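Local structure of xyloglucan-specific endo-beta-1,4-glucanase (Uncultured bacterium, 4W88) at residues Phe55-Ile60 and Lys300-Asp305; Gly146-Arg151 and Tyr198-Asp203; Leu222-Pro227 and Val267-Thr272. The protein probably cleaves the beta-1,4-glucan backbone of xyloglucan at internal linkages, acting as a family 5 glycoside hydrolase with a TIM-barrel fold. The protein carries 1 engineered substitution. All blocks are in the same frame, centred on the assembly; numbering follows the deposited sequence.

Interaction 1 of 3, residues Phe55-Ile60 and Lys300-Asp305; sequences FNAIRI and KCFIWD
With CG anti to its carbonyl carbon (chi1 -70°), F302 sends its ring across the barrel interior to A57 and R59, while R59 places CG opposite its own backbone N and runs extended to NE, carrying the guanidinium toward W304. The F302 ring brings CE2 to 3.6 Å from A57 CB, and CD2 lies 3.7 Å from R59 CB; the backbone carbon C of I58 sits at the ring's edge. Further along, R59 NH1 approaches W304 CZ3 at 4.2 Å, the guanidinium and indole planes 76° apart and thus not stacked. The polar end of R59 is held by salt bridges to E145 and E271. On the helix-facing side, F55 CE1 meets I303 CG1 at 4.2 Å, and both side chains also touch helix 329-336. With F302 cut back to an alanine, a gap would probably open beside A57 CB, and R59 CB would be likely to lose its contact with ring atom CD2. No hydrogen bond joins the strands, whose axes run 7.7 Å apart at 55°, because strand 15-18 lies between them in the sheet. Filling of the interior by F302, A57 and R59 from non-adjacent strands is characteristic of the core of a (beta/alpha)8 TIM barrel.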
loop_
_atom_site.group_PDB
_atom_site.type_symbol
_atom_site.label_atom_id
_atom_site.label_comp_id
_atom_site.label_asym_id
_atom_site.label_seq_id
_atom_site.Cartn_x
_atom_site.Cartn_y
_atom_site.Cartn_z
ATOM N N PHE A 55 -13.682 8.292 0.368
ATOM C CA PHE A 55 -12.465 7.584 -0.013
ATOM C C PHE A 55 -12.715 7.021 -1.388
ATOM O O PHE A 55 -13.259 5.914 -1.541
ATOM C CB PHE A 55 -12.169 6.456 0.945
ATOM C CG PHE A 55 -11.885 6.873 2.382
ATOM C CD1 PHE A 55 -10.594 7.238 2.800
ATOM C CD2 PHE A 55 -12.863 6.733 3.346
ATOM C CE1 PHE A 55 -10.353 7.481 4.139
ATOM C CE2 PHE A 55 -12.605 6.977 4.684
ATOM C CZ PHE A 55 -11.367 7.388 5.077
ATOM N N ASN A 56 -12.327 7.795 -2.408
ATOM C CA ASN A 56 -12.619 7.360 -3.799
ATOM C C ASN A 56 -11.505 6.494 -4.420
ATOM O O ASN A 56 -11.493 6.230 -5.620
ATOM C CB ASN A 56 -12.970 8.522 -4.738
ATOM C CG ASN A 56 -11.815 9.445 -4.977
ATOM O OD1 ASN A 56 -10.994 9.701 -4.091
ATOM N ND2 ASN A 56 -11.726 9.928 -6.218
ATOM N N ALA A 57 -10.551 6.101 -3.594
ATOM C CA ALA A 57 -9.462 5.244 -4.000
ATOM C C ALA A 57 -9.346 4.172 -2.946
ATOM O O ALA A 57 -9.466 4.432 -1.724
ATOM C CB ALA A 57 -8.177 6.056 -4.093
ATOM N N ILE A 58 -9.095 2.961 -3.402
ATOM C CA ILE A 58 -9.005 1.769 -2.524
ATOM C C ILE A 58 -7.728 1.008 -2.904
ATOM O O ILE A 58 -7.465 0.729 -4.077
ATOM C CB ILE A 58 -10.263 0.846 -2.634
ATOM C CG1 ILE A 58 -10.196 -0.313 -1.661
ATOM C CG2 ILE A 58 -10.541 0.380 -4.077
ATOM C CD1 ILE A 58 -11.518 -1.062 -1.530
ATOM N N ARG A 59 -6.972 0.632 -1.868
ATOM C CA ARG A 59 -5.853 -0.270 -1.989
ATOM C C ARG A 59 -6.379 -1.663 -1.499
ATOM O O ARG A 59 -6.975 -1.765 -0.412
ATOM C CB ARG A 59 -4.632 0.215 -1.240
ATOM C CG ARG A 59 -3.452 -0.745 -1.303
ATOM C CD ARG A 59 -2.230 0.044 -0.833
ATOM N NE ARG A 59 -0.900 -0.570 -0.825
ATOM C CZ ARG A 59 -0.328 -1.125 0.220
ATOM N NH1 ARG A 59 -0.970 -1.361 1.341
ATOM N NH2 ARG A 59 0.967 -1.379 0.141
ATOM N N ILE A 60 -6.146 -2.683 -2.349
ATOM C CA ILE A 60 -6.569 -4.037 -2.102
ATOM C C ILE A 60 -5.326 -4.854 -1.931
ATOM O O ILE A 60 -4.690 -5.324 -2.911
ATOM C CB ILE A 60 -7.401 -4.566 -3.273
ATOM C CG1 ILE A 60 -8.651 -3.658 -3.489
ATOM C CG2 ILE A 60 -7.848 -6.007 -3.036
ATOM C CD1 ILE A 60 -9.445 -3.847 -4.753
ATOM N N LYS A 300 -0.885 12.052 -2.421
ATOM C CA LYS A 300 -2.035 11.305 -1.929
ATOM C C LYS A 300 -1.603 10.187 -0.972
ATOM O O LYS A 300 -0.459 9.662 -1.085
ATOM C CB LYS A 300 -2.820 10.738 -3.104
ATOM C CG LYS A 300 -3.177 11.783 -4.170
ATOM C CD LYS A 300 -4.094 12.877 -3.587
ATOM C CE LYS A 300 -4.393 13.922 -4.643
ATOM N NZ LYS A 300 -5.223 14.924 -3.976
ATOM N N CYS A 301 -2.506 9.841 -0.062
ATOM C CA CYS A 301 -2.257 8.753 0.849
ATOM C C CYS A 301 -3.460 7.830 0.899
ATOM O O CYS A 301 -4.610 8.210 0.564
ATOM C CB CYS A 301 -1.915 9.274 2.272
ATOM S SG CYS A 301 -3.177 10.164 3.140
ATOM N N PHE A 302 -3.162 6.613 1.369
ATOM C CA PHE A 302 -4.139 5.573 1.599
ATOM C C PHE A 302 -4.073 5.126 3.053
ATOM O O PHE A 302 -3.011 4.702 3.536
ATOM C CB PHE A 302 -3.858 4.359 0.687
ATOM C CG PHE A 302 -4.125 4.561 -0.774
ATOM C CD1 PHE A 302 -3.346 5.446 -1.539
ATOM C CD2 PHE A 302 -5.157 3.888 -1.411
ATOM C CE1 PHE A 302 -3.607 5.643 -2.889
ATOM C CE2 PHE A 302 -5.407 4.101 -2.762
ATOM C CZ PHE A 302 -4.674 4.987 -3.491
ATOM N N ILE A 303 -5.200 5.168 3.747
ATOM C CA ILE A 303 -5.233 4.891 5.193
ATOM C C ILE A 303 -5.383 3.388 5.418
ATOM O O ILE A 303 -6.204 2.728 4.773
ATOM C CB ILE A 303 -6.410 5.686 5.859
ATOM C CG1 ILE A 303 -6.348 7.153 5.510
ATOM C CG2 ILE A 303 -6.417 5.427 7.358
ATOM C CD1 ILE A 303 -4.951 7.800 5.769
ATOM N N TRP A 304 -4.559 2.829 6.313
ATOM C CA TRP A 304 -4.663 1.439 6.676
ATOM C C TRP A 304 -5.898 1.146 7.585
ATOM O O TRP A 304 -6.062 1.783 8.647
ATOM C CB TRP A 304 -3.398 0.994 7.400
ATOM C CG TRP A 304 -3.474 -0.483 7.691
ATOM C CD1 TRP A 304 -3.598 -1.101 8.916
ATOM C CD2 TRP A 304 -3.346 -1.531 6.706
ATOM N NE1 TRP A 304 -3.637 -2.467 8.740
ATOM C CE2 TRP A 304 -3.445 -2.761 7.399
ATOM C CE3 TRP A 304 -3.175 -1.532 5.329
ATOM C CZ2 TRP A 304 -3.409 -3.997 6.730
ATOM C CZ3 TRP A 304 -3.096 -2.713 4.693
ATOM C CH2 TRP A 304 -3.211 -3.926 5.367
ATOM N N ASP A 305 -6.808 0.282 7.124
ATOM C CA ASP A 305 -7.982 -0.073 7.855
ATOM C C ASP A 305 -8.128 -1.582 7.950
ATOM O O ASP A 305 -8.511 -2.264 6.994
ATOM C CB ASP A 305 -9.230 0.589 7.253
ATOM C CG ASP A 305 -10.488 0.368 8.089
ATOM O OD1 ASP A 305 -10.524 -0.596 8.936
ATOM O OD2 ASP A 305 -11.461 1.180 7.909
#

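Interaction 2 of 3, residues Gly146-Arg151 and Tyr198-Asp203; sequences GMNEPR and YGHNSD. With BGC (beta-D-glucopyranose), chain C.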
loop_
_atom_site.group_PDB
_atom_site.type_symbol
_atom_site.label_atom_id
_atom_site.label_comp_id
_atom_site.label_asym_id
_atom_site.label_seq_id
_atom_site.Cartn_x
_atom_site.Cartn_y
_atom_site.Cartn_z
ATOM N N GLY A 146 4.003 -3.327 -6.950
ATOM C CA GLY A 146 4.650 -4.621 -7.148
ATOM C C GLY A 146 4.879 -5.458 -5.883
ATOM O O GLY A 146 4.653 -6.674 -5.900
HETATM N N MSE A 147 5.251 -4.757 -4.797
HETATM C CA MSE A 147 5.645 -5.383 -3.534
HETATM C C MSE A 147 5.157 -4.520 -2.398
HETATM O O MSE A 147 4.927 -3.305 -2.556
HETATM C CB MSE A 147 7.192 -5.535 -3.406
HETATM C CG MSE A 147 7.758 -6.318 -4.577
HETATM SE SE MSE A 147 9.724 -6.482 -4.376
HETATM C CE MSE A 147 10.248 -4.759 -5.115
ATOM N N ASN A 148 5.089 -5.155 -1.223
ATOM C CA ASN A 148 4.735 -4.467 0.035
ATOM C C ASN A 148 5.817 -4.705 1.061
ATOM O O ASN A 148 6.095 -5.864 1.432
ATOM C CB ASN A 148 3.438 -4.987 0.600
ATOM C CG ASN A 148 3.009 -4.224 1.835
ATOM O OD1 ASN A 148 2.686 -3.034 1.731
ATOM N ND2 ASN A 148 3.159 -4.858 3.002
ATOM N N GLU A 149 6.483 -3.629 1.455
ATOM C CA GLU A 149 7.518 -3.683 2.463
ATOM C C GLU A 149 8.565 -4.776 2.270
ATOM O O GLU A 149 8.850 -5.520 3.189
ATOM C CB GLU A 149 6.914 -3.693 3.835
ATOM C CG GLU A 149 6.040 -2.488 4.115
ATOM C CD GLU A 149 5.432 -2.392 5.510
ATOM O OE1 GLU A 149 5.407 -3.394 6.274
ATOM O OE2 GLU A 149 4.903 -1.260 5.835
ATOM N N PRO A 150 9.049 -4.935 1.041
ATOM C CA PRO A 150 9.996 -6.033 0.787
ATOM C C PRO A 150 11.241 -5.892 1.668
ATOM O O PRO A 150 11.792 -4.790 1.766
ATOM C CB PRO A 150 10.317 -5.874 -0.688
ATOM C CG PRO A 150 10.118 -4.378 -0.988
ATOM C CD PRO A 150 8.872 -4.076 -0.153
ATOM N N ARG A 151 11.670 -6.974 2.299
ATOM C CA ARG A 151 12.706 -6.898 3.309
ATOM C C ARG A 151 13.134 -8.305 3.716
ATOM O O ARG A 151 12.558 -9.287 3.220
ATOM C CB ARG A 151 12.216 -6.115 4.562
ATOM C CG ARG A 151 11.047 -6.808 5.269
ATOM C CD ARG A 151 10.233 -5.926 6.232
ATOM N NE ARG A 151 9.280 -6.725 7.000
ATOM C CZ ARG A 151 8.101 -7.177 6.590
ATOM N NH1 ARG A 151 7.663 -6.952 5.391
ATOM N NH2 ARG A 151 7.325 -7.866 7.406
ATOM N N TYR A 198 13.144 -0.320 -0.116
ATOM C CA TYR A 198 13.286 -1.421 0.840
ATOM C C TYR A 198 12.367 -1.100 2.030
ATOM O O TYR A 198 12.410 0.026 2.573
ATOM C CB TYR A 198 14.718 -1.497 1.360
ATOM C CG TYR A 198 14.940 -2.649 2.296
ATOM C CD1 TYR A 198 14.612 -2.586 3.683
ATOM C CD2 TYR A 198 15.483 -3.846 1.837
ATOM C CE1 TYR A 198 14.826 -3.707 4.494
ATOM C CE2 TYR A 198 15.744 -4.926 2.677
ATOM C CZ TYR A 198 15.440 -4.860 3.991
ATOM O OH TYR A 198 15.691 -5.945 4.787
ATOM N N GLY A 199 11.514 -2.050 2.420
ATOM C CA GLY A 199 10.592 -1.828 3.535
ATOM C C GLY A 199 9.559 -0.724 3.391
ATOM O O GLY A 199 8.945 -0.349 4.407
ATOM N N HIS A 200 9.392 -0.164 2.183
ATOM C CA HIS A 200 8.692 1.088 1.996
ATOM C C HIS A 200 9.224 2.220 2.915
ATOM O O HIS A 200 8.490 3.167 3.247
ATOM C CB HIS A 200 7.206 0.874 2.203
ATOM C CG HIS A 200 6.434 0.397 1.001
ATOM N ND1 HIS A 200 6.552 -0.872 0.475
ATOM C CD2 HIS A 200 5.544 1.044 0.209
ATOM C CE1 HIS A 200 5.745 -1.001 -0.562
ATOM N NE2 HIS A 200 5.137 0.154 -0.753
ATOM N N ASN A 201 10.496 2.118 3.299
ATOM C CA ASN A 201 11.211 3.075 4.167
ATOM C C ASN A 201 11.572 4.346 3.392
ATOM O O ASN A 201 11.862 4.290 2.202
ATOM C CB ASN A 201 12.456 2.392 4.769
ATOM C CG ASN A 201 13.273 3.315 5.639
ATOM O OD1 ASN A 201 14.147 4.055 5.147
ATOM N ND2 ASN A 201 13.004 3.300 6.931
ATOM N N SER A 202 11.514 5.485 4.098
ATOM C CA SER A 202 11.797 6.817 3.529
ATOM C C SER A 202 12.978 7.571 4.164
ATOM O O SER A 202 13.080 8.799 4.009
ATOM C CB SER A 202 10.541 7.701 3.584
ATOM O OG SER A 202 10.206 7.952 4.884
ATOM N N ASP A 203 13.845 6.863 4.873
ATOM C CA ASP A 203 15.082 7.461 5.417
ATOM C C ASP A 203 15.975 7.858 4.234
ATOM O O ASP A 203 15.949 7.229 3.130
ATOM C CB ASP A 203 15.839 6.494 6.340
ATOM C CG ASP A 203 15.022 6.001 7.531
ATOM O OD1 ASP A 203 13.974 6.544 7.889
ATOM O OD2 ASP A 203 15.492 5.011 8.175
HETATM C C2 BGC C . 5.609 -1.670 11.522
HETATM C C3 BGC C . 4.917 -1.952 10.179
HETATM C C4 BGC C . 4.695 -0.703 9.394
HETATM C C5 BGC C . 6.141 -0.081 9.559
HETATM C C6 BGC C . 6.009 1.203 8.832
HETATM C C1 BGC C . 7.009 -1.169 11.562
HETATM O O2 BGC C . 5.834 -2.916 11.991
HETATM O O3 BGC C . 3.681 -2.538 10.508
HETATM O O4 BGC C . 3.864 -0.988 8.153
HETATM O O5 BGC C . 6.729 -0.017 10.973
HETATM O O6 BGC C . 7.184 1.925 8.568
HETATM O O HOH W 1 7.056 0.669 5.975
#
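The carbonyl O of selenomethionine M147 lies at the edge of the H200 imidazole, 3.2 Å from CE1 and in the ring plane, where a loop following strand 142-145 of the TIM barrel meets the loop following strand 193-196. N148 opens the N-E-P sequence familiar from family 5 glycosidases; its CA packs near the same CE1, and its amide oxygen accepts from R59. E149 N then donates to H200 ND1 (2.9 Å, N-H...N angle 157°), tilted 30° from the ring plane. With ND1 so used as an acceptor, and NE2 bonded to E145, the imidazole is fixed in its rotation. The E149 side chain runs extended past G199, CG against the carbonyl O of G199, and OE2 accepts from the O4 hydroxyl of the bound glucose at 2.6 Å. This is consistent with the position at which such enzymes carry their acid/base glutamate. A water donates to both E149 OE2 and G199 O, the latter at 2.7 Å, and also meets glucose O6. P150 O accepts from G199 N (2.8 Å) and lies 3.7 Å above the plane of the Y198 ring, over its centre. In R151, chi1 of 63° sets CG between the backbone N and the carbonyl carbon, and the chain runs extended from CG to NE, bringing NH1 to E149 O at 2.9 Å with that oxygen in the guanidinium plane, while NE pairs with E158. Y198 OH, which bonds E166, comes to 3.5 Å from R151 CB.

Interaction 3 of 3, residues Leu222-Pro227 and Val267-Thr272; sequences LHTYTP and VVITET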
loop_
_atom_site.group_PDB
_atom_site.type_symbol
_atom_site.label_atom_id
_atom_site.label_comp_id
_atom_site.label_asym_id
_atom_site.label_seq_id
_atom_site.Cartn_x
_atom_site.Cartn_y
_atom_site.Cartn_z
ATOM N N LEU A 222 5.703 4.808 -0.564
ATOM C CA LEU A 222 6.276 4.837 0.787
ATOM C C LEU A 222 5.214 4.574 1.810
ATOM O O LEU A 222 4.068 4.858 1.577
ATOM C CB LEU A 222 6.984 6.204 1.040
ATOM C CG LEU A 222 8.040 6.519 0.007
ATOM C CD1 LEU A 222 8.422 7.952 0.159
ATOM C CD2 LEU A 222 9.292 5.596 0.107
ATOM N N HIS A 223 5.621 4.116 3.004
ATOM C CA HIS A 223 4.729 4.020 4.124
ATOM C C HIS A 223 5.277 4.894 5.236
ATOM O O HIS A 223 6.420 4.747 5.617
ATOM C CB HIS A 223 4.597 2.605 4.648
ATOM C CG HIS A 223 3.952 1.658 3.701
ATOM N ND1 HIS A 223 3.893 0.279 3.909
ATOM C CD2 HIS A 223 3.282 1.890 2.552
ATOM C CE1 HIS A 223 3.236 -0.264 2.911
ATOM N NE2 HIS A 223 2.846 0.690 2.096
ATOM N N THR A 224 4.434 5.812 5.724
ATOM C CA THR A 224 4.870 6.818 6.639
ATOM C C THR A 224 3.862 6.987 7.756
ATOM O O THR A 224 3.019 7.909 7.759
ATOM C CB THR A 224 5.224 8.170 6.007
ATOM O OG1 THR A 224 4.151 8.663 5.205
ATOM C CG2 THR A 224 6.421 8.048 5.202
ATOM N N TYR A 225 3.937 6.068 8.675
ATOM C CA TYR A 225 3.115 6.166 9.915
ATOM C C TYR A 225 3.809 7.047 10.969
ATOM O O TYR A 225 4.176 6.575 12.073
ATOM C CB TYR A 225 2.923 4.781 10.487
ATOM C CG TYR A 225 2.060 3.798 9.678
ATOM C CD1 TYR A 225 2.610 2.941 8.681
ATOM C CD2 TYR A 225 0.724 3.606 10.010
ATOM C CE1 TYR A 225 1.806 2.012 8.019
ATOM C CE2 TYR A 225 -0.074 2.651 9.380
ATOM C CZ TYR A 225 0.496 1.814 8.387
ATOM O OH TYR A 225 -0.307 0.880 7.811
ATOM N N THR A 226 3.982 8.302 10.616
ATOM C CA THR A 226 4.939 9.175 11.290
ATOM C C THR A 226 4.220 10.201 12.163
ATOM O O THR A 226 3.280 10.896 11.703
ATOM C CB THR A 226 5.744 9.892 10.234
ATOM O OG1 THR A 226 6.316 8.901 9.357
ATOM C CG2 THR A 226 6.817 10.741 10.843
ATOM N N PRO A 227 4.668 10.348 13.412
ATOM C CA PRO A 227 5.771 9.591 14.077
ATOM C C PRO A 227 5.258 8.264 14.647
ATOM O O PRO A 227 4.108 8.147 15.109
ATOM C CB PRO A 227 6.154 10.496 15.291
ATOM C CG PRO A 227 5.348 11.703 15.172
ATOM C CD PRO A 227 4.168 11.438 14.268
ATOM N N VAL A 267 4.991 10.410 -6.148
ATOM C CA VAL A 267 5.020 9.711 -4.891
ATOM C C VAL A 267 3.616 9.492 -4.367
ATOM O O VAL A 267 2.755 10.390 -4.445
ATOM C CB VAL A 267 5.823 10.497 -3.823
ATOM C CG1 VAL A 267 5.809 9.786 -2.486
ATOM C CG2 VAL A 267 7.218 10.577 -4.311
ATOM N N VAL A 268 3.397 8.283 -3.861
ATOM C CA VAL A 268 2.124 7.870 -3.269
ATOM C C VAL A 268 2.417 7.232 -1.891
ATOM O O VAL A 268 3.257 6.336 -1.761
ATOM C CB VAL A 268 1.320 6.826 -4.137
ATOM C CG1 VAL A 268 -0.062 6.670 -3.467
ATOM C CG2 VAL A 268 1.136 7.285 -5.525
ATOM N N ILE A 269 1.759 7.720 -0.842
ATOM C CA ILE A 269 1.819 7.088 0.485
ATOM C C ILE A 269 0.759 5.968 0.561
ATOM O O ILE A 269 -0.409 6.253 0.823
ATOM C CB ILE A 269 1.681 8.090 1.635
ATOM C CG1 ILE A 269 2.682 9.260 1.473
ATOM C CG2 ILE A 269 1.802 7.363 2.916
ATOM C CD1 ILE A 269 4.145 8.878 1.446
ATOM N N THR A 270 1.168 4.707 0.358
ATOM C CA THR A 270 0.211 3.666 0.214
ATOM C C THR A 270 -0.288 3.094 1.519
ATOM O O THR A 270 -1.266 2.321 1.517
ATOM C CB THR A 270 0.663 2.569 -0.789
ATOM O OG1 THR A 270 1.895 1.963 -0.347
ATOM C CG2 THR A 270 0.835 3.180 -2.181
ATOM N N GLU A 271 0.360 3.468 2.633
ATOM C CA GLU A 271 -0.191 3.188 3.979
ATOM C C GLU A 271 0.273 4.274 4.952
ATOM O O GLU A 271 1.423 4.716 4.939
ATOM C CB GLU A 271 0.274 1.849 4.559
ATOM C CG GLU A 271 -0.245 0.577 3.921
ATOM C CD GLU A 271 0.310 -0.653 4.562
ATOM O OE1 GLU A 271 0.640 -0.594 5.799
ATOM O OE2 GLU A 271 0.341 -1.720 3.903
ATOM N N THR A 272 -0.689 4.701 5.764
ATOM C CA THR A 272 -0.476 5.483 6.962
ATOM C C THR A 272 -1.750 5.363 7.809
ATOM O O THR A 272 -2.733 4.701 7.428
ATOM C CB THR A 272 -0.142 6.948 6.625
ATOM O OG1 THR A 272 0.299 7.650 7.837
ATOM C CG2 THR A 272 -1.325 7.637 5.984
#
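The H223 imidazole is sandwiched: E271 CB sits over one face, 3.6 Å from the ring centroid in a CH-pi contact, and the H200 ring stacks on the opposite face. The E271 carboxylate lies over the same face as its CB, with CD near CE1 of the ring, its plane only 24° from the imidazole's. At the ring edge, NE2 donates in plane to T270 OG1 (2.9 Å), an oxygen also bonded to E145, while ND1 bonds E149; the two nitrogens thereby fix the ring's rotation. The Y225 ring receives T272 CA over one face, offset toward the rim at 3.8 Å from the centroid, with the backbone carbonyl carbon C of E271 beside it. Its hydroxyl donates to E271 OE1 (2.7 Å) on the anti side of the carboxylate, whose plane stands 83° from the phenol ring. CG of E271 lies anti to its carbonyl carbon (chi1 -70°) and the chain stays extended beyond it, carrying OE2 to R59. E271 is thus positioned by a tyrosine, an arginine and a histidine face; its place toward the C-terminal part of strand 267-272 is consistent with the nucleophile position of family 5 enzymes, and Y225 lines the glycan pocket. Backbone bonds join the parallel strands: L222 N to V268 O and T270 N to L222 O, both 3.1 Å. T224 N makes a longer bond to E271 O at 3.3 Å. T272 OG1 donates to T224 O at 2.7 Å, from above the carbonyl plane. Away from the pocket, L222 packs on V267, I269 and helix 246-261; T224 and I269 reach Y290 of helix 280-295, and strand 300-305 continues the barrel beyond 267-272.

All three interactions are buried within one barrel, but their chemistry differs with place. Interaction 1 spans non-adjacent strands and is chiefly apolar core packing, whereas interaction 3 joins neighbouring strands by backbone bonds and adds a polar cluster at the pocket. Interaction 2 joins two loops beside that pocket and hydrogen-bonds the sugar through E149, while interaction 3 touches it through Y225 and E271. Strand 300-305 of interaction 1 is paired with strand 267-272 of interaction 3, through F302 N to I269 O and W304 N to T272 O. R59 NH2 bonds N148 OD1, tying interaction 1 to interaction 2, and E149 OE2 with H223 ND1 ties interactions 2 and 3.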